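Local coordinates for protein aminopeptidase N (Francisella tularensis subsp. tularensis, PDB 5DLL) that probably trims single amino acids from the N-terminal ends of intracellular peptides, as a zinc-dependent aminopeptidase of the M1 family, at residues A[611-616]-A[680-685]; A[604-609]-A[673-678]; A[151-156]-A[192-197]; A[198-203]-A[278-283]. One frame throughout, in Å; residues are numbered along the deposited sequence.

Contact 1. Residues A[611-616]-A[680-685]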
# COMPACT_ATOMS: atom_id res chain seq x y z
N ALA A 611 11.03 -16.76 8.72
CA ALA A 611 10.91 -18.21 8.59
C ALA A 611 10.76 -18.91 9.94
O ALA A 611 10.06 -19.92 10.04
CB ALA A 611 12.10 -18.77 7.83
N LEU A 612 11.39 -18.37 10.98
CA LEU A 612 11.37 -18.99 12.30
C LEU A 612 10.15 -18.60 13.14
O LEU A 612 9.86 -19.25 14.15
CB LEU A 612 12.66 -18.68 13.07
CG LEU A 612 13.98 -19.28 12.56
CD1 LEU A 612 15.09 -18.98 13.54
CD2 LEU A 612 13.90 -20.78 12.31
N LEU A 613 9.43 -17.55 12.75
CA LEU A 613 8.22 -17.17 13.46
C LEU A 613 7.05 -18.01 12.94
O LEU A 613 6.74 -17.98 11.75
CB LEU A 613 7.93 -15.67 13.31
CG LEU A 613 7.10 -15.00 14.41
CD1 LEU A 613 7.62 -15.33 15.81
CD2 LEU A 613 7.07 -13.50 14.20
N ILE A 614 6.44 -18.77 13.84
CA ILE A 614 5.33 -19.68 13.50
C ILE A 614 4.13 -18.85 13.02
O ILE A 614 3.80 -17.83 13.65
CB ILE A 614 4.94 -20.56 14.71
CG1 ILE A 614 6.10 -21.49 15.12
CG2 ILE A 614 3.71 -21.41 14.43
CD1 ILE A 614 6.32 -22.67 14.20
N PRO A 615 3.47 -19.27 11.92
CA PRO A 615 2.33 -18.49 11.41
C PRO A 615 1.31 -18.16 12.50
O PRO A 615 0.93 -19.04 13.28
CB PRO A 615 1.69 -19.43 10.37
CG PRO A 615 2.77 -20.35 9.95
CD PRO A 615 3.76 -20.45 11.08
N ILE A 616 0.90 -16.90 12.57
CA ILE A 616 -0.13 -16.48 13.52
C ILE A 616 -1.46 -17.18 13.24
O ILE A 616 -1.71 -17.69 12.14
CB ILE A 616 -0.31 -14.94 13.57
CG1 ILE A 616 -0.59 -14.36 12.18
CG2 ILE A 616 0.92 -14.29 14.19
CD1 ILE A 616 -1.17 -12.96 12.22
N CYS A 680 14.00 -14.40 18.86
CA CYS A 680 14.63 -15.18 19.92
C CYS A 680 13.98 -14.93 21.27
O CYS A 680 13.61 -15.86 21.97
CB CYS A 680 16.13 -14.87 20.00
SG CYS A 680 17.09 -15.47 18.60
N LEU A 681 13.82 -13.65 21.61
CA LEU A 681 13.27 -13.26 22.91
C LEU A 681 11.81 -13.70 23.12
O LEU A 681 11.39 -13.92 24.26
CB LEU A 681 13.39 -11.74 23.11
CG LEU A 681 12.94 -11.18 24.47
CD1 LEU A 681 13.68 -11.85 25.62
CD2 LEU A 681 13.12 -9.67 24.51
N SER A 682 11.04 -13.84 22.03
CA SER A 682 9.66 -14.30 22.13
C SER A 682 9.62 -15.79 22.46
O SER A 682 8.76 -16.23 23.23
CB SER A 682 8.86 -14.02 20.84
OG SER A 682 8.97 -15.06 19.88
N TYR A 683 10.55 -16.56 21.90
CA TYR A 683 10.65 -17.98 22.21
C TYR A 683 11.15 -18.24 23.64
O TYR A 683 10.82 -19.26 24.23
CB TYR A 683 11.55 -18.70 21.21
CG TYR A 683 10.84 -19.07 19.93
CD1 TYR A 683 10.05 -20.22 19.86
CD2 TYR A 683 10.96 -18.28 18.79
CE1 TYR A 683 9.40 -20.57 18.69
CE2 TYR A 683 10.32 -18.62 17.61
CZ TYR A 683 9.54 -19.77 17.57
OH TYR A 683 8.90 -20.10 16.40
N LEU A 684 11.94 -17.31 24.18
CA LEU A 684 12.38 -17.41 25.57
C LEU A 684 11.22 -17.19 26.56
O LEU A 684 11.25 -17.71 27.69
CB LEU A 684 13.52 -16.43 25.85
CG LEU A 684 14.83 -16.67 25.07
CD1 LEU A 684 15.81 -15.53 25.30
CD2 LEU A 684 15.46 -18.02 25.43
N MET A 685 10.20 -16.43 26.14
CA MET A 685 9.00 -16.18 26.95
C MET A 685 7.94 -17.27 26.79
O MET A 685 7.22 -17.57 27.73
CB MET A 685 8.40 -14.83 26.59
CG MET A 685 9.27 -13.65 27.00
SD MET A 685 9.40 -13.46 28.79
CE MET A 685 9.96 -11.77 28.86

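Contact 2. Residues A[604-609]-A[673-678]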
# COMPACT_ATOMS: atom_id res chain seq x y z
N ASP A 604 20.26 -13.71 5.08
CA ASP A 604 19.64 -12.50 5.62
C ASP A 604 18.97 -12.84 6.95
O ASP A 604 18.07 -13.68 7.02
CB ASP A 604 18.63 -11.89 4.64
CG ASP A 604 18.14 -10.50 5.07
OD1 ASP A 604 17.98 -10.25 6.28
OD2 ASP A 604 17.90 -9.65 4.18
N LYS A 605 19.43 -12.17 8.00
CA LYS A 605 18.99 -12.44 9.37
C LYS A 605 17.52 -12.05 9.57
O LYS A 605 16.85 -12.57 10.46
CB LYS A 605 19.88 -11.69 10.36
CG LYS A 605 20.19 -12.44 11.63
CD LYS A 605 21.61 -12.18 12.12
CE LYS A 605 22.63 -12.89 11.24
NZ LYS A 605 23.96 -12.94 11.89
N ALA A 606 17.03 -11.12 8.75
CA ALA A 606 15.63 -10.73 8.76
C ALA A 606 14.77 -11.84 8.16
O ALA A 606 13.69 -12.15 8.67
CB ALA A 606 15.43 -9.43 8.00
N LEU A 607 15.25 -12.43 7.06
CA LEU A 607 14.60 -13.58 6.44
C LEU A 607 14.52 -14.77 7.41
O LEU A 607 13.51 -15.47 7.46
CB LEU A 607 15.34 -14.00 5.16
CG LEU A 607 15.10 -15.40 4.60
CD1 LEU A 607 13.66 -15.59 4.14
CD2 LEU A 607 16.08 -15.66 3.47
N ILE A 608 15.59 -14.97 8.18
CA ILE A 608 15.59 -15.97 9.25
C ILE A 608 14.45 -15.70 10.24
O ILE A 608 13.69 -16.61 10.59
CB ILE A 608 16.95 -16.02 9.98
CG1 ILE A 608 18.04 -16.57 9.06
CG2 ILE A 608 16.88 -16.88 11.23
CD1 ILE A 608 19.46 -16.42 9.59
N SER A 609 14.31 -14.44 10.66
CA SER A 609 13.25 -14.03 11.59
C SER A 609 11.84 -14.36 11.09
O SER A 609 10.98 -14.73 11.89
CB SER A 609 13.35 -12.52 11.87
OG SER A 609 14.69 -12.13 12.07
N LYS A 673 19.39 -7.71 12.59
CA LYS A 673 19.88 -8.20 13.88
C LYS A 673 18.79 -8.02 14.94
O LYS A 673 18.46 -8.96 15.66
CB LYS A 673 21.15 -7.43 14.29
CG LYS A 673 22.31 -8.26 14.83
CD LYS A 673 23.64 -7.53 14.59
CE LYS A 673 24.75 -7.93 15.56
NZ LYS A 673 25.45 -9.20 15.23
N ARG A 674 18.24 -6.81 14.99
CA ARG A 674 17.23 -6.43 16.00
C ARG A 674 15.94 -7.24 15.95
O ARG A 674 15.28 -7.40 16.98
CB ARG A 674 16.88 -4.94 15.87
CG ARG A 674 17.79 -4.01 16.66
CD ARG A 674 17.24 -2.59 16.67
NE ARG A 674 17.32 -1.97 15.34
CZ ARG A 674 18.39 -1.34 14.86
NH1 ARG A 674 19.50 -1.22 15.59
NH2 ARG A 674 18.36 -0.81 13.64
N LYS A 675 15.57 -7.73 14.78
CA LYS A 675 14.33 -8.49 14.68
C LYS A 675 14.54 -9.98 14.95
O LYS A 675 13.69 -10.61 15.57
CB LYS A 675 13.58 -8.24 13.38
CG LYS A 675 14.33 -8.51 12.09
CD LYS A 675 13.45 -8.17 10.89
CE LYS A 675 13.16 -6.68 10.79
NZ LYS A 675 12.44 -6.32 9.54
N LEU A 676 15.67 -10.54 14.51
CA LEU A 676 16.01 -11.90 14.91
C LEU A 676 16.20 -11.96 16.43
O LEU A 676 15.79 -12.92 17.08
CB LEU A 676 17.28 -12.40 14.22
CG LEU A 676 17.64 -13.86 14.56
CD1 LEU A 676 16.56 -14.81 14.08
CD2 LEU A 676 18.99 -14.27 13.99
N LYS A 677 16.84 -10.92 16.98
CA LYS A 677 16.94 -10.76 18.42
C LYS A 677 15.56 -10.83 19.08
O LYS A 677 15.40 -11.49 20.11
CB LYS A 677 17.63 -9.43 18.76
CG LYS A 677 17.59 -9.08 20.24
CD LYS A 677 18.51 -7.93 20.59
CE LYS A 677 18.11 -6.65 19.88
NZ LYS A 677 18.69 -5.46 20.56
N GLY A 678 14.59 -10.13 18.50
CA GLY A 678 13.21 -10.13 19.00
C GLY A 678 12.52 -11.47 18.88
O GLY A 678 11.80 -11.88 19.80

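Contact 3. Residues A[151-156]-A[192-197]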
# COMPACT_ATOMS: atom_id res chain seq x y z
N ALA A 151 -1.95 19.48 -20.39
CA ALA A 151 -1.56 20.82 -20.81
C ALA A 151 -0.37 21.36 -20.04
O ALA A 151 -0.10 20.93 -18.92
CB ALA A 151 -2.74 21.75 -20.66
N ALA A 152 0.33 22.31 -20.65
CA ALA A 152 1.43 23.02 -20.00
C ALA A 152 0.89 24.16 -19.12
O ALA A 152 0.20 25.05 -19.61
CB ALA A 152 2.39 23.57 -21.05
N PHE A 153 1.22 24.11 -17.83
CA PHE A 153 0.64 25.03 -16.84
C PHE A 153 1.58 26.17 -16.45
O PHE A 153 2.69 25.92 -15.99
CB PHE A 153 0.27 24.26 -15.56
CG PHE A 153 -1.06 23.57 -15.63
CD1 PHE A 153 -1.20 22.37 -16.31
CD2 PHE A 153 -2.16 24.10 -14.98
CE1 PHE A 153 -2.42 21.72 -16.36
CE2 PHE A 153 -3.39 23.45 -15.02
CZ PHE A 153 -3.52 22.26 -15.71
N THR A 154 1.12 27.40 -16.63
CA THR A 154 1.73 28.57 -15.99
C THR A 154 0.73 29.07 -14.96
O THR A 154 -0.45 29.18 -15.26
CB THR A 154 2.00 29.71 -16.98
OG1 THR A 154 2.69 29.20 -18.13
CG2 THR A 154 2.83 30.82 -16.32
N VAL A 155 1.21 29.37 -13.76
CA VAL A 155 0.32 29.66 -12.63
C VAL A 155 0.85 30.83 -11.80
O VAL A 155 1.91 30.71 -11.19
CB VAL A 155 0.19 28.42 -11.70
CG1 VAL A 155 -0.65 28.73 -10.47
CG2 VAL A 155 -0.38 27.22 -12.47
N LYS A 156 0.12 31.95 -11.77
CA LYS A 156 0.44 33.05 -10.86
C LYS A 156 -0.40 32.93 -9.59
O LYS A 156 -1.55 32.49 -9.65
CB LYS A 156 0.20 34.42 -11.52
CG LYS A 156 0.72 35.59 -10.69
CD LYS A 156 0.30 36.94 -11.26
CE LYS A 156 0.90 37.21 -12.63
NZ LYS A 156 0.78 38.65 -13.01
N PHE A 192 6.13 20.72 -18.75
CA PHE A 192 5.71 19.41 -19.24
C PHE A 192 4.20 19.27 -19.14
O PHE A 192 3.61 19.54 -18.09
CB PHE A 192 6.40 18.28 -18.46
CG PHE A 192 7.89 18.44 -18.35
CD1 PHE A 192 8.72 18.12 -19.42
CD2 PHE A 192 8.47 18.94 -17.18
CE1 PHE A 192 10.09 18.29 -19.33
CE2 PHE A 192 9.84 19.11 -17.09
CZ PHE A 192 10.65 18.78 -18.16
N LYS A 193 3.59 18.83 -20.24
CA LYS A 193 2.16 18.55 -20.30
C LYS A 193 1.74 17.59 -19.18
O LYS A 193 2.37 16.55 -18.97
CB LYS A 193 1.79 17.95 -21.66
CG LYS A 193 1.93 18.91 -22.83
CD LYS A 193 1.93 18.17 -24.17
CE LYS A 193 0.56 17.64 -24.56
NZ LYS A 193 -0.42 18.72 -24.88
N LYS A 194 0.67 17.94 -18.46
CA LYS A 194 0.12 17.07 -17.42
C LYS A 194 -1.40 17.19 -17.35
O LYS A 194 -1.95 18.24 -17.70
CB LYS A 194 0.71 17.40 -16.05
CG LYS A 194 0.31 18.74 -15.45
CD LYS A 194 0.81 18.86 -14.02
CE LYS A 194 0.39 20.16 -13.35
NZ LYS A 194 1.35 21.27 -13.63
N PRO A 195 -2.08 16.13 -16.90
CA PRO A 195 -3.51 16.22 -16.64
C PRO A 195 -3.78 17.04 -15.37
O PRO A 195 -2.91 17.14 -14.51
CB PRO A 195 -3.94 14.77 -16.47
CG PRO A 195 -2.72 14.06 -16.00
CD PRO A 195 -1.54 14.79 -16.57
N CYS A 196 -4.97 17.61 -15.26
CA CYS A 196 -5.26 18.54 -14.17
C CYS A 196 -5.31 17.89 -12.78
O CYS A 196 -5.14 18.59 -11.78
CB CYS A 196 -6.56 19.31 -14.44
SG CYS A 196 -8.02 18.30 -14.79
N TYR A 197 -5.51 16.57 -12.69
CA TYR A 197 -5.58 15.90 -11.38
C TYR A 197 -4.26 15.97 -10.61
O TYR A 197 -4.22 15.75 -9.40
CB TYR A 197 -6.07 14.45 -11.52
CG TYR A 197 -5.03 13.43 -11.98
CD1 TYR A 197 -4.16 12.85 -11.06
CD2 TYR A 197 -4.94 13.04 -13.31
CE1 TYR A 197 -3.21 11.92 -11.46
CE2 TYR A 197 -4.00 12.11 -13.72
CZ TYR A 197 -3.13 11.55 -12.79
OH TYR A 197 -2.18 10.63 -13.18

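Contact 4. Residues A[198-203]-A[278-283]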
# COMPACT_ATOMS: atom_id res chain seq x y z
N LEU A 198 -3.18 16.29 -11.33
CA LEU A 198 -1.86 16.51 -10.73
C LEU A 198 -1.56 17.97 -10.44
O LEU A 198 -0.45 18.30 -10.02
CB LEU A 198 -0.77 15.97 -11.66
CG LEU A 198 -0.89 14.49 -11.95
CD1 LEU A 198 0.01 14.16 -13.12
CD2 LEU A 198 -0.55 13.66 -10.72
N PHE A 199 -2.53 18.85 -10.68
CA PHE A 199 -2.35 20.25 -10.33
C PHE A 199 -2.44 20.40 -8.82
O PHE A 199 -3.28 19.75 -8.17
CB PHE A 199 -3.40 21.14 -11.02
CG PHE A 199 -3.43 22.53 -10.47
CD1 PHE A 199 -4.23 22.84 -9.37
CD2 PHE A 199 -2.63 23.52 -11.01
CE1 PHE A 199 -4.23 24.11 -8.84
CE2 PHE A 199 -2.63 24.80 -10.48
CZ PHE A 199 -3.44 25.09 -9.39
N ALA A 200 -1.58 21.25 -8.26
CA ALA A 200 -1.64 21.58 -6.84
C ALA A 200 -1.26 23.03 -6.56
O ALA A 200 -0.46 23.64 -7.28
CB ALA A 200 -0.76 20.64 -6.02
N LEU A 201 -1.85 23.57 -5.49
CA LEU A 201 -1.53 24.90 -4.98
C LEU A 201 -1.50 24.84 -3.46
O LEU A 201 -2.34 24.18 -2.85
CB LEU A 201 -2.58 25.91 -5.45
CG LEU A 201 -2.45 27.35 -4.90
CD1 LEU A 201 -2.92 28.37 -5.93
CD2 LEU A 201 -3.19 27.54 -3.58
N VAL A 202 -0.53 25.52 -2.86
CA VAL A 202 -0.46 25.66 -1.40
C VAL A 202 -0.01 27.07 -1.03
O VAL A 202 0.93 27.60 -1.62
CB VAL A 202 0.53 24.65 -0.78
CG1 VAL A 202 0.68 24.91 0.72
CG2 VAL A 202 0.09 23.22 -1.05
N ALA A 203 -0.69 27.66 -0.05
CA ALA A 203 -0.32 28.98 0.46
C ALA A 203 -0.51 29.03 1.98
O ALA A 203 -1.59 28.71 2.48
CB ALA A 203 -1.15 30.06 -0.21
N LYS A 278 2.58 16.97 -9.35
CA LYS A 278 3.84 17.15 -10.06
C LYS A 278 4.70 18.26 -9.44
O LYS A 278 4.30 19.42 -9.40
CB LYS A 278 3.56 17.44 -11.54
CG LYS A 278 4.78 17.75 -12.41
CD LYS A 278 5.76 16.60 -12.48
CE LYS A 278 6.78 16.80 -13.60
NZ LYS A 278 6.27 16.29 -14.90
N GLY A 279 5.87 17.87 -8.93
CA GLY A 279 6.82 18.81 -8.34
C GLY A 279 6.46 19.28 -6.94
O GLY A 279 7.19 20.05 -6.31
N LEU A 280 5.33 18.79 -6.43
CA LEU A 280 4.72 19.34 -5.23
C LEU A 280 3.87 18.25 -4.59
O LEU A 280 2.64 18.28 -4.64
CB LEU A 280 3.87 20.58 -5.58
CG LEU A 280 3.17 21.33 -4.44
CD1 LEU A 280 4.09 21.58 -3.26
CD2 LEU A 280 2.60 22.63 -4.96
N ASN A 281 4.54 17.26 -4.02
CA ASN A 281 3.84 16.18 -3.37
C ASN A 281 3.29 16.69 -2.05
O ASN A 281 3.87 17.58 -1.44
CB ASN A 281 4.79 14.99 -3.16
CG ASN A 281 5.26 14.37 -4.46
OD1 ASN A 281 4.85 14.77 -5.55
ND2 ASN A 281 6.12 13.37 -4.35
N ILE A 282 2.15 16.15 -1.65
CA ILE A 282 1.49 16.56 -0.42
C ILE A 282 1.21 15.29 0.37
O ILE A 282 0.77 14.29 -0.18
CB ILE A 282 0.19 17.34 -0.68
CG1 ILE A 282 0.48 18.56 -1.57
CG2 ILE A 282 -0.46 17.80 0.62
CD1 ILE A 282 -0.70 19.51 -1.75
N PHE A 283 1.49 15.35 1.67
CA PHE A 283 1.37 14.20 2.55
C PHE A 283 0.66 14.59 3.83
O PHE A 283 0.72 15.74 4.25
CB PHE A 283 2.74 13.65 2.94
CG PHE A 283 3.57 13.14 1.80
CD1 PHE A 283 4.36 14.01 1.06
CD2 PHE A 283 3.60 11.79 1.48
CE1 PHE A 283 5.14 13.55 0.01
CE2 PHE A 283 4.38 11.32 0.43
CZ PHE A 283 5.14 12.20 -0.31

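Contact 1. Residues A[611-616]-A[680-685]
The ring of Tyr683 reaches out from helix 668-685 with the carbonyl oxygen of Leu612 at its hydroxyl edge, close to the ring plane. Trp651 of helix 648-658 stacks with this ring, and Phe594 of helix 588-598 touches the same side chain. With CG held beside its own backbone N (chi1 -82°), the tyrosine points toward segment 611-616, and its hydroxyl donates to Leu612 O, the OH to O distance being 2.6 Å. Seen from the acceptor the approach is nearly head-on, with a C=O...O angle of 166°. Ile614 comes in beside the hydroxyl: its side chain crosses that of Tyr683 at about a right angle, with CG1 3.4 Å from OH. Farther along, Leu613 CD1 lies 4.3 Å from Ser682 OG, whose hydrogen bond goes back to Val679 O within its own helix. The contact joins two helices of the C-terminal, ARM-repeat-like domain, right where helix 605-612 runs out into a loop. Chemically, a buried hydroxyl is paired with a carbonyl from the last turn of a helix, where the helix dipole probably makes Leu612 O a stronger acceptor and so strengthens the bond.

Contact 2. Residues A[604-609]-A[673-678]
Apolar packing centres on Leu676, which lies among the side chains of Lys605, Ile608 and Ser609. CG sits anti to its backbone N (chi1 -177°), and from there the two methyls part company: CD1 meets Ile608 CG2 at 3.5 Å, while CD2 lies against the aliphatic CG and CD of Lys605. Next to it Lys675 bends at chi3 and lays its chain over Ala606, with CD 3.7 Å from Ala606 CB. Leu676 also packs on Val654 and Cys658 of helix 648-658. The two helices belong to the all-helical C-terminal domain, an ARM-repeat-like region in which helix 605-609 and helix 673-678 run nearly side by side, 27° apart with axes 8.0 Å from each other. Among the polar groups, the hydroxyl of Ser609 and the OD1 of Asp604 bond within segment 604-609. Ser609 OG donates to Lys605 O at 2.7 Å, an oxygen that also takes the Ser609 N-H; the same OG sits 3.1 Å from Leu676 N, but the angle is too poor for a bond. Asp604 caps the helix, its OD1 accepting from Ala606 N at 2.8 Å, and its OD2 is hydrogen-bonded to the hydroxyl of Ser348. As for charge, Lys605 NZ and Lys673 NZ come within 5.2 Å of each other; Lys673 NZ hydrogen-bonds to Gln657 O.

Contact 3. Residues A[151-156]-A[192-197]
In the mixed beta sheet of the M1 N-terminal domain, strand 150-160 is joined by the short strand 193-195, just after the chain has turned a corner at Phe192. The two short segments run almost crosswise, 95° apart, and share a single antiparallel hydrogen-bonded pair, Ala151 with Lys194. Ala151 N donates to Lys194 O at 3.0 Å and Lys194 N returns the bond to Ala151 O at 3.1 Å. Both are fairly straight, yet each donor stands well above the plane of the carbonyl it meets. A CA-H...O contact lies beside them, Lys193 CA 3.6 Å from Ala151 O. Phe153 and the side chain of Lys194 cross at about a right angle. Lys194 starts with CG between its backbone N and carbonyl carbon (chi1 69°) and bends again at chi4, which carries NZ to 3.7 Å from Phe153 CB. Lys194 O lies at the ring edge, 3.8 Å from Phe153 CE1. The ammonium group forms a salt bridge with Asp190, a residue of strand 183-191 whose backbone is bonded to Phe153. A lysine largely buried beside an aromatic ring thus has a carboxylate at hand, which would probably help keep it protonated.

Contact 4. Residues A[198-203]-A[278-283]
Ile282 has CG1 beside its backbone N (chi1 -57°) and then runs out (chi2 -172°) as an extended chain that carries CD1 to Val202. There it meets CG2 of the valine, and the two side chains touch tip to tip at 3.9 Å. Leu280 instead turns CG anti to its N (chi1 -178°), and its CD2 comes 4.0 Å from Ala200 CB. The same Ala200 CB has Ile282 CD1 4.4 Å away, so the alanine methyl is in touch with both branched side chains. Between these inward-facing residues, Phe199, Leu201 and Asn281 start their side chains away from the other segment. At the start of both segments the backbones meet: Lys278 N donates a weak bond of 3.4 Å to Leu198 O. Asn170 bridges the two segments, bonding to Ala200 N and to Lys278 O. Segment 278-283 directly follows the GAMEN exopeptidase motif of the M1 family, whose Glu276 and Asn277 touch Leu198 and Ala200. The Leu198 side chain is about 9 Å from the zinc ion. Strand 201-204 belongs to a four-stranded antiparallel sheet and strand 280-284 to the mixed sheet of the next domain, where Leu280 also packs on strand 261-267; helix 314-319 touches Leu198 and Lys278.

The four contacts form two pairs. Contacts 3 and 4 come first along the chain, their centres 12 Å apart, and they touch: Phe153 and Val155 pack on Phe199, and Lys194 on Lys278. Together they lead from the N-terminal sheet, through strands 193-195 and 201-204, to the catalytic domain beside the zinc site. Contacts 1 and 2 follow much later, their centres 11 Å apart on the same two helices, 605-612 and 668-685; contact 2 joins the earlier parts of the helices and contact 1 their C-terminal ends. Contacts 1 and 3 lie 53 Å apart between centres, on opposite sides of the chain's centre: one pair marks the junction of N-terminal and catalytic domains, the other the interior of the helical C-terminal domain, separate regions of the enzyme.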